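Local coordinates for protein NDP-N-acetyl-D-galactosaminuronic acid dehydrogenase (Methanosarcina mazei Go1, PDB 3G79) that probably oxidises UDP-N-acetyl-D-mannosamine to UDP-N-acetyl-D-mannosaminuronate, using two molecules of NAD+ per sugar, at residues 8-21 and 202-214. Residues are numbered along the deposited sequence; the frame is centred on the assembly and turned at random.
Sequences LEKLLKERGPIKKI and IDEASTKRAVELY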
loop_
_atom_site.group_PDB
_atom_site.type_symbol
_atom_site.label_atom_id
_atom_site.label_comp_id
_atom_site.label_asym_id
_atom_site.label_seq_id
_atom_site.Cartn_x
_atom_site.Cartn_y
_atom_site.Cartn_z
ATOM N N LEU A 8 35.478 10.718 19.051
ATOM C CA LEU A 8 35.448 10.158 17.681
ATOM C C LEU A 8 35.592 11.231 16.580
ATOM O O LEU A 8 36.429 11.091 15.663
ATOM C CB LEU A 8 34.193 9.307 17.458
ATOM C CG LEU A 8 33.971 8.733 16.051
ATOM C CD1 LEU A 8 35.177 7.899 15.586
ATOM C CD2 LEU A 8 32.683 7.905 15.983
ATOM N N GLU A 9 34.789 12.293 16.694
ATOM C CA GLU A 9 34.832 13.441 15.800
ATOM C C GLU A 9 36.260 13.967 15.604
ATOM O O GLU A 9 36.641 14.306 14.476
ATOM C CB GLU A 9 33.906 14.556 16.310
ATOM C CG GLU A 9 32.402 14.262 16.209
ATOM C CD GLU A 9 31.529 15.163 17.121
ATOM O OE1 GLU A 9 32.081 15.885 17.991
ATOM O OE2 GLU A 9 30.279 15.141 16.956
ATOM N N LYS A 10 37.017 14.035 16.708
ATOM C CA LYS A 10 38.414 14.531 16.732
ATOM C C LYS A 10 39.356 13.594 15.966
ATOM O O LYS A 10 40.117 14.040 15.088
ATOM C CB LYS A 10 38.959 14.657 18.158
ATOM C CG LYS A 10 38.360 15.723 19.045
ATOM C CD LYS A 10 38.782 15.468 20.507
ATOM C CE LYS A 10 38.623 16.708 21.406
ATOM N NZ LYS A 10 37.282 17.349 21.289
ATOM N N LEU A 11 39.294 12.304 16.317
ATOM C CA LEU A 11 40.053 11.275 15.638
ATOM C C LEU A 11 39.775 11.319 14.173
ATOM O O LEU A 11 40.676 11.192 13.384
ATOM C CB LEU A 11 39.633 9.905 16.125
ATOM C CG LEU A 11 40.131 9.498 17.480
ATOM C CD1 LEU A 11 39.326 8.328 17.964
ATOM C CD2 LEU A 11 41.579 9.143 17.248
ATOM N N LEU A 12 38.502 11.459 13.826
ATOM C CA LEU A 12 38.102 11.561 12.446
ATOM C C LEU A 12 38.654 12.820 11.775
ATOM O O LEU A 12 39.236 12.716 10.705
ATOM C CB LEU A 12 36.583 11.442 12.305
ATOM C CG LEU A 12 35.848 10.150 11.910
ATOM C CD1 LEU A 12 36.677 8.873 11.984
ATOM C CD2 LEU A 12 34.583 10.043 12.761
ATOM N N LYS A 13 38.535 13.991 12.393
ATOM C CA LYS A 13 39.052 15.194 11.716
ATOM C C LYS A 13 40.567 15.089 11.597
ATOM O O LYS A 13 41.129 15.495 10.592
ATOM C CB LYS A 13 38.613 16.529 12.369
ATOM C CG LYS A 13 37.219 17.105 11.858
ATOM C CD LYS A 13 37.078 17.427 10.295
ATOM C CE LYS A 13 35.655 17.951 9.925
ATOM N NZ LYS A 13 35.042 17.445 8.624
ATOM N N GLU A 14 41.201 14.531 12.625
ATOM C CA GLU A 14 42.634 14.287 12.647
ATOM C C GLU A 14 43.146 13.229 11.612
ATOM O O GLU A 14 44.279 13.347 11.133
ATOM C CB GLU A 14 43.058 13.968 14.093
ATOM C CG GLU A 14 44.121 12.892 14.267
ATOM C CD GLU A 14 44.296 12.448 15.726
ATOM O OE1 GLU A 14 44.995 11.423 15.943
ATOM O OE2 GLU A 14 43.744 13.125 16.636
ATOM N N ARG A 15 42.310 12.230 11.270
ATOM C CA ARG A 15 42.649 11.197 10.256
ATOM C C ARG A 15 42.513 11.821 8.871
ATOM O O ARG A 15 43.173 11.428 7.934
ATOM C CB ARG A 15 41.772 9.921 10.423
ATOM C CG ARG A 15 42.182 8.605 9.648
ATOM C CD ARG A 15 42.252 7.248 10.562
ATOM N NE ARG A 15 42.950 6.077 9.936
ATOM C CZ ARG A 15 43.464 5.047 10.604
ATOM N NH1 ARG A 15 43.404 5.036 11.923
ATOM N NH2 ARG A 15 44.057 4.016 9.963
ATOM N N GLY A 16 41.658 12.827 8.753
ATOM C CA GLY A 16 41.435 13.488 7.477
ATOM C C GLY A 16 40.475 12.721 6.577
ATOM O O GLY A 16 39.902 11.723 6.987
ATOM N N PRO A 17 40.298 13.192 5.335
ATOM C CA PRO A 17 39.422 12.500 4.397
ATOM C C PRO A 17 39.846 11.045 4.097
ATOM O O PRO A 17 41.043 10.741 4.098
ATOM C CB PRO A 17 39.517 13.359 3.128
ATOM C CG PRO A 17 40.703 14.262 3.344
ATOM C CD PRO A 17 40.791 14.470 4.800
ATOM N N ILE A 18 38.852 10.181 3.829
ATOM C CA ILE A 18 39.050 8.773 3.533
ATOM C C ILE A 18 39.892 8.666 2.291
ATOM O O ILE A 18 39.584 9.287 1.276
ATOM C CB ILE A 18 37.726 8.101 3.256
ATOM C CG1 ILE A 18 36.923 7.947 4.539
ATOM C CG2 ILE A 18 37.917 6.738 2.675
ATOM C CD1 ILE A 18 35.472 7.637 4.282
ATOM N N LYS A 19 40.962 7.886 2.366
ATOM C CA LYS A 19 41.854 7.723 1.235
ATOM C C LYS A 19 42.167 6.271 0.956
ATOM O O LYS A 19 42.445 5.910 -0.192
ATOM C CB LYS A 19 43.181 8.466 1.481
ATOM C CG LYS A 19 43.120 9.960 1.265
ATOM C CD LYS A 19 43.033 10.338 -0.189
ATOM C CE LYS A 19 42.591 11.774 -0.324
ATOM N NZ LYS A 19 42.099 12.132 -1.697
ATOM N N LYS A 20 42.198 5.451 2.004
ATOM C CA LYS A 20 42.497 4.041 1.804
ATOM C C LYS A 20 41.338 3.247 2.341
ATOM O O LYS A 20 40.969 3.385 3.506
ATOM C CB LYS A 20 43.819 3.582 2.479
ATOM C CG LYS A 20 45.095 4.277 1.953
ATOM C CD LYS A 20 46.286 3.303 1.775
ATOM C CE LYS A 20 47.622 4.061 1.877
ATOM N NZ LYS A 20 47.799 4.603 3.272
ATOM N N ILE A 21 40.819 2.374 1.495
ATOM C CA ILE A 21 39.590 1.651 1.740
ATOM C C ILE A 21 39.880 0.163 1.613
ATOM O O ILE A 21 40.729 -0.229 0.862
ATOM C CB ILE A 21 38.514 2.094 0.700
ATOM C CG1 ILE A 21 38.169 3.567 0.943
ATOM C CG2 ILE A 21 37.262 1.214 0.756
ATOM C CD1 ILE A 21 37.242 4.159 -0.112
ATOM N N ILE A 202 26.000 4.346 13.682
ATOM C CA ILE A 202 25.573 4.133 15.071
ATOM C C ILE A 202 25.431 5.436 15.893
ATOM O O ILE A 202 24.913 5.425 17.014
ATOM C CB ILE A 202 26.497 3.138 15.814
ATOM C CG1 ILE A 202 27.895 3.722 15.996
ATOM C CG2 ILE A 202 26.551 1.827 15.082
ATOM C CD1 ILE A 202 28.808 2.855 16.867
ATOM N N ASP A 203 25.951 6.527 15.327
ATOM C CA ASP A 203 25.846 7.881 15.845
ATOM C C ASP A 203 26.069 8.767 14.650
ATOM O O ASP A 203 26.464 8.263 13.582
ATOM C CB ASP A 203 26.878 8.196 16.934
ATOM C CG ASP A 203 28.244 7.559 16.685
ATOM O OD1 ASP A 203 28.886 7.243 17.694
ATOM O OD2 ASP A 203 28.702 7.396 15.525
ATOM N N GLU A 204 25.811 10.065 14.810
ATOM C CA GLU A 204 25.879 11.018 13.707
ATOM C C GLU A 204 27.278 11.108 13.113
ATOM O O GLU A 204 27.428 11.246 11.903
ATOM C CB GLU A 204 25.371 12.400 14.125
ATOM C CG GLU A 204 24.173 12.350 15.106
ATOM C CD GLU A 204 22.780 12.488 14.460
ATOM O OE1 GLU A 204 21.816 11.962 15.068
ATOM O OE2 GLU A 204 22.630 13.135 13.397
ATOM N N ALA A 205 28.295 10.962 13.946
ATOM C CA ALA A 205 29.673 10.992 13.479
ATOM C C ALA A 205 29.984 9.880 12.472
ATOM O O ALA A 205 30.645 10.141 11.452
ATOM C CB ALA A 205 30.638 10.944 14.659
ATOM N N SER A 206 29.520 8.655 12.749
ATOM C CA SER A 206 29.782 7.479 11.856
ATOM C C SER A 206 28.953 7.557 10.586
ATOM O O SER A 206 29.420 7.222 9.506
ATOM C CB SER A 206 29.443 6.153 12.557
ATOM O OG SER A 206 30.049 6.049 13.832
ATOM N N THR A 207 27.704 7.990 10.730
ATOM C CA THR A 207 26.863 8.335 9.584
ATOM C C THR A 207 27.547 9.294 8.623
ATOM O O THR A 207 27.561 9.044 7.427
ATOM C CB THR A 207 25.499 8.944 10.030
ATOM O OG1 THR A 207 24.715 7.958 10.713
ATOM C CG2 THR A 207 24.705 9.369 8.874
ATOM N N LYS A 208 28.099 10.396 9.131
ATOM C CA LYS A 208 28.710 11.402 8.279
ATOM C C LYS A 208 29.999 10.901 7.665
ATOM O O LYS A 208 30.317 11.262 6.514
ATOM C CB LYS A 208 28.949 12.713 9.025
ATOM C CG LYS A 208 28.150 13.881 8.436
ATOM C CD LYS A 208 27.510 14.762 9.527
ATOM C CE LYS A 208 26.185 15.341 9.054
ATOM N NZ LYS A 208 25.158 15.306 10.147
ATOM N N ARG A 209 30.733 10.073 8.413
ATOM C CA ARG A 209 31.953 9.471 7.880
ATOM C C ARG A 209 31.576 8.508 6.773
ATOM O O ARG A 209 32.320 8.362 5.772
ATOM C CB ARG A 209 32.739 8.719 8.964
ATOM C CG ARG A 209 34.130 8.239 8.563
ATOM C CD ARG A 209 34.934 9.339 7.960
ATOM N NE ARG A 209 36.363 9.024 7.940
ATOM C CZ ARG A 209 37.326 9.892 7.620
ATOM N NH1 ARG A 209 37.025 11.144 7.272
ATOM N NH2 ARG A 209 38.590 9.502 7.644
ATOM N N ALA A 210 30.417 7.862 6.917
ATOM C CA ALA A 210 30.071 6.828 5.929
ATOM C C ALA A 210 29.511 7.448 4.643
ATOM O O ALA A 210 29.869 7.020 3.532
ATOM C CB ALA A 210 29.159 5.783 6.509
ATOM N N VAL A 211 28.680 8.478 4.786
ATOM C CA VAL A 211 28.264 9.278 3.645
ATOM C C VAL A 211 29.468 9.623 2.746
ATOM O O VAL A 211 29.391 9.490 1.532
ATOM C CB VAL A 211 27.531 10.568 4.104
ATOM C CG1 VAL A 211 27.305 11.514 2.932
ATOM C CG2 VAL A 211 26.192 10.216 4.738
ATOM N N GLU A 212 30.587 10.012 3.346
ATOM C CA GLU A 212 31.811 10.341 2.615
ATOM C C GLU A 212 32.382 9.152 1.835
ATOM O O GLU A 212 33.011 9.329 0.768
ATOM C CB GLU A 212 32.873 10.869 3.573
ATOM C CG GLU A 212 32.394 11.991 4.492
ATOM C CD GLU A 212 33.446 12.422 5.515
ATOM O OE1 GLU A 212 34.625 11.988 5.429
ATOM O OE2 GLU A 212 33.074 13.191 6.433
ATOM N N LEU A 213 32.162 7.949 2.369
ATOM C CA LEU A 213 32.685 6.748 1.760
ATOM C C LEU A 213 31.859 6.454 0.534
ATOM O O LEU A 213 32.381 6.012 -0.465
ATOM C CB LEU A 213 32.630 5.575 2.749
ATOM C CG LEU A 213 33.123 4.237 2.267
ATOM C CD1 LEU A 213 34.560 4.353 1.752
ATOM C CD2 LEU A 213 32.987 3.144 3.360
ATOM N N TYR A 214 30.562 6.733 0.603
ATOM C CA TYR A 214 29.667 6.346 -0.509
ATOM C C TYR A 214 29.248 7.416 -1.533
ATOM O O TYR A 214 28.817 7.059 -2.613
ATOM C CB TYR A 214 28.426 5.593 0.015
ATOM C CG TYR A 214 28.787 4.254 0.633
ATOM C CD1 TYR A 214 29.034 3.124 -0.176
ATOM C CD2 TYR A 214 28.896 4.107 2.006
ATOM C CE1 TYR A 214 29.385 1.898 0.382
ATOM C CE2 TYR A 214 29.243 2.873 2.559
ATOM C CZ TYR A 214 29.485 1.779 1.744
ATOM O OH TYR A 214 29.866 0.553 2.313
HETATM O O HOH W 1 36.386 11.698 3.437
#
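In the Rossmann-type NAD-binding domain, Arg209 of helix 204-214 reaches across to the turn where helix 7-15 ends and the chain heads into strand 20-24. Its guanidinium grips Gly16 O end-on, with that oxygen in the guanidinium plane: Arg209 NH2 lies 2.7 Å from Gly16 O, nearly in line with the C=O, while NH1 comes from above the carbonyl plane. Gly16, the first residue past the helix, has positive phi. Leu12 CG lies over one guanidinium face and Ile18 over the other, Ile18 CG1 coming 3.6 Å from Arg209 NE, a buried nitrogen without a partner. Glu212 OE1 makes a salt bridge to Arg209 NH1 (3.1 Å), and a water links the same oxygen to Ile18 N. A leucine in place of Arg209 would probably leave Gly16 O without both donors and Glu212 without its charged mate. Near the helix starts, Leu8 CD2, with CG anti to the backbone N (chi1 176°), meets Ala205 CB at 3.9 Å and also reaches Ser206 OG; Asp203 OD2, at the N-cap, accepts from both Ser206 N and Ser206 OG. Ile18 CD1 packs on Leu213 CB, and Ile21 CD1 meets Leu213 CD1. Helical segments 8-15 and 204-214 run in roughly the same direction, their axes 23° apart, with Arg209 and Leu213 also resting on Leu142 of strand 142-145.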